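Local coordinates for protein benzoate 1,2-dioxygenase beta subunit (Burkholderia mallei ATCC 23344, PDB 3E99) that probably serves as the small, structural subunit of the dioxygenase that converts benzoate to its cis-1,2-dihydrodiol, assembling as a trimer, at residues Val109-His114 and Gly128-Ala133. Numbering follows the deposited sequence.
Sequences VRFNWH and GMSRYA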
# COMPACT_ATOMS: atom_id res chain seq x y z
N VAL A 109 -8.50 -12.98 -8.82
CA VAL A 109 -7.41 -12.03 -8.67
C VAL A 109 -6.52 -12.47 -7.51
O VAL A 109 -6.97 -13.21 -6.61
CB VAL A 109 -7.95 -10.61 -8.36
CG1 VAL A 109 -8.81 -10.10 -9.57
CG2 VAL A 109 -8.78 -10.64 -7.09
N ARG A 110 -5.28 -12.01 -7.51
CA ARG A 110 -4.40 -12.16 -6.35
C ARG A 110 -3.91 -10.81 -5.92
O ARG A 110 -3.88 -9.85 -6.72
CB ARG A 110 -3.21 -13.05 -6.66
CG ARG A 110 -2.22 -12.48 -7.62
CD ARG A 110 -1.05 -13.34 -7.80
NE ARG A 110 -0.15 -13.36 -6.66
CZ ARG A 110 0.69 -14.36 -6.40
NH1 ARG A 110 0.75 -15.43 -7.19
NH2 ARG A 110 1.51 -14.27 -5.38
N PHE A 111 -3.49 -10.71 -4.67
CA PHE A 111 -3.04 -9.41 -4.16
C PHE A 111 -2.22 -9.60 -2.89
O PHE A 111 -2.31 -10.65 -2.24
CB PHE A 111 -4.21 -8.37 -3.96
CG PHE A 111 -5.28 -8.80 -2.98
CD1 PHE A 111 -5.13 -8.61 -1.60
CD2 PHE A 111 -6.37 -9.48 -3.42
CE1 PHE A 111 -6.08 -9.03 -0.74
CE2 PHE A 111 -7.31 -9.93 -2.55
CZ PHE A 111 -7.18 -9.70 -1.20
N ASN A 112 -1.37 -8.61 -2.54
CA ASN A 112 -0.66 -8.62 -1.26
C ASN A 112 -1.42 -7.73 -0.30
O ASN A 112 -2.17 -6.84 -0.72
CB ASN A 112 0.78 -8.11 -1.45
CG ASN A 112 1.61 -9.05 -2.29
OD1 ASN A 112 1.20 -10.20 -2.51
ND2 ASN A 112 2.78 -8.58 -2.77
N TRP A 113 -1.21 -7.91 0.98
CA TRP A 113 -1.94 -7.11 1.94
C TRP A 113 -1.14 -7.02 3.23
O TRP A 113 -0.17 -7.77 3.47
CB TRP A 113 -3.36 -7.71 2.17
CG TRP A 113 -3.26 -9.12 2.59
CD1 TRP A 113 -3.38 -10.23 1.78
CD2 TRP A 113 -3.04 -9.62 3.91
NE1 TRP A 113 -3.23 -11.36 2.50
CE2 TRP A 113 -3.03 -11.03 3.82
CE3 TRP A 113 -2.88 -9.03 5.18
CZ2 TRP A 113 -2.82 -11.84 4.90
CZ3 TRP A 113 -2.70 -9.83 6.25
CH2 TRP A 113 -2.67 -11.24 6.12
N HIS A 114 -1.48 -6.01 4.00
CA HIS A 114 -0.80 -5.66 5.22
C HIS A 114 -1.89 -4.98 6.06
O HIS A 114 -2.43 -3.93 5.72
CB HIS A 114 0.38 -4.71 4.97
CG HIS A 114 1.07 -4.23 6.21
ND1 HIS A 114 1.71 -3.01 6.28
CD2 HIS A 114 1.22 -4.80 7.43
CE1 HIS A 114 2.24 -2.86 7.49
NE2 HIS A 114 1.94 -3.93 8.21
N GLY A 128 0.68 -10.69 3.96
CA GLY A 128 0.74 -11.85 3.10
C GLY A 128 0.08 -11.63 1.77
O GLY A 128 0.03 -10.48 1.26
N MSE A 129 -0.39 -12.73 1.18
CA MSE A 129 -1.01 -12.73 -0.13
C MSE A 129 -2.38 -13.36 -0.02
O MSE A 129 -2.63 -14.20 0.87
CB MSE A 129 -0.11 -13.51 -1.08
CG MSE A 129 -0.67 -13.85 -2.38
SE MSE A 129 -1.56 -15.58 -2.28
CE MSE A 129 -2.07 -15.36 -3.86
N SER A 130 -3.27 -12.98 -0.91
CA SER A 130 -4.57 -13.58 -0.99
C SER A 130 -4.96 -13.79 -2.44
O SER A 130 -4.48 -13.04 -3.31
CB SER A 130 -5.61 -12.71 -0.26
OG SER A 130 -5.45 -12.83 1.13
N ARG A 131 -5.76 -14.84 -2.67
CA ARG A 131 -6.43 -15.11 -3.93
C ARG A 131 -7.93 -15.13 -3.70
O ARG A 131 -8.45 -15.83 -2.84
CB ARG A 131 -5.95 -16.44 -4.55
CG ARG A 131 -6.56 -16.73 -5.89
CD ARG A 131 -5.92 -17.93 -6.60
NE ARG A 131 -4.57 -17.59 -7.05
CZ ARG A 131 -3.43 -18.03 -6.48
NH1 ARG A 131 -3.45 -18.86 -5.45
NH2 ARG A 131 -2.27 -17.63 -6.96
N TYR A 132 -8.64 -14.32 -4.47
CA TYR A 132 -10.10 -14.29 -4.42
C TYR A 132 -10.68 -14.72 -5.78
O TYR A 132 -10.19 -14.32 -6.82
CB TYR A 132 -10.59 -12.87 -4.15
CG TYR A 132 -10.62 -12.36 -2.73
CD1 TYR A 132 -9.69 -12.76 -1.78
CD2 TYR A 132 -11.50 -11.31 -2.40
CE1 TYR A 132 -9.72 -12.22 -0.50
CE2 TYR A 132 -11.49 -10.72 -1.15
CZ TYR A 132 -10.63 -11.19 -0.19
OH TYR A 132 -10.66 -10.61 1.06
N ALA A 133 -11.74 -15.54 -5.75
CA ALA A 133 -12.67 -15.68 -6.88
C ALA A 133 -13.95 -14.97 -6.49
O ALA A 133 -14.53 -15.27 -5.43
CB ALA A 133 -12.95 -17.15 -7.18
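Phe111 pushes its ring edge at the face of Tyr132 across two neighbouring strands of a long antiparallel hairpin, part of the curved sheet of the NTF2-like fold. The stack is T-shaped: ring centroids lie 5.1 Å apart, planes at 73°, and Phe111 CZ comes to 3.6 Å from Tyr132 CE1. Over one face of the Phe111 ring sits Ser130 CB in a CH-pi contact, 4.0 Å from the centroid. Phe111 CG is tucked between the backbone N and the carbonyl carbon (chi1 60°), which swings the ring across the neighbouring strand.

The Trp113 indole lies over Gly128, whose N sits 3.7 Å above the ring plane near its centre and whose CA makes a CH-pi contact, 4.2 Å from the centroid of the five-membered ring. Glycine lets the indole lie this close to the backbone. Farther along the same face, Val109 CG2 meets Tyr132 CB. Paired backbone hydrogen bonds link Val109 with Tyr132, Phe111 with Ser130 and Trp113 with Gly128, fixing the register beneath these side chains.

The opposite face carries Arg110, Asn112, Met129 and Arg131. Met129, a selenomethionine, sets its CE over one face of the Arg110 guanidinium, 3.8 Å above the centre, and also over the rim of the Arg131 guanidinium. The two guanidinium planes stand 89° apart, with Arg110 NH1 3.7 Å from Arg131 NH2; Glu100 forms a salt bridge with Arg131 NE and probably eases the repulsion between the two cations.

Helix 7-22 packs on the aromatic side, bringing Leu14 against both Phe111 and Tyr132, while Tyr132 OH hydrogen-bonds to Glu17 and Lys146. The arginine-bearing side meets the trimer interface, where Asn112 ND2 donates to His92 O of a second subunit.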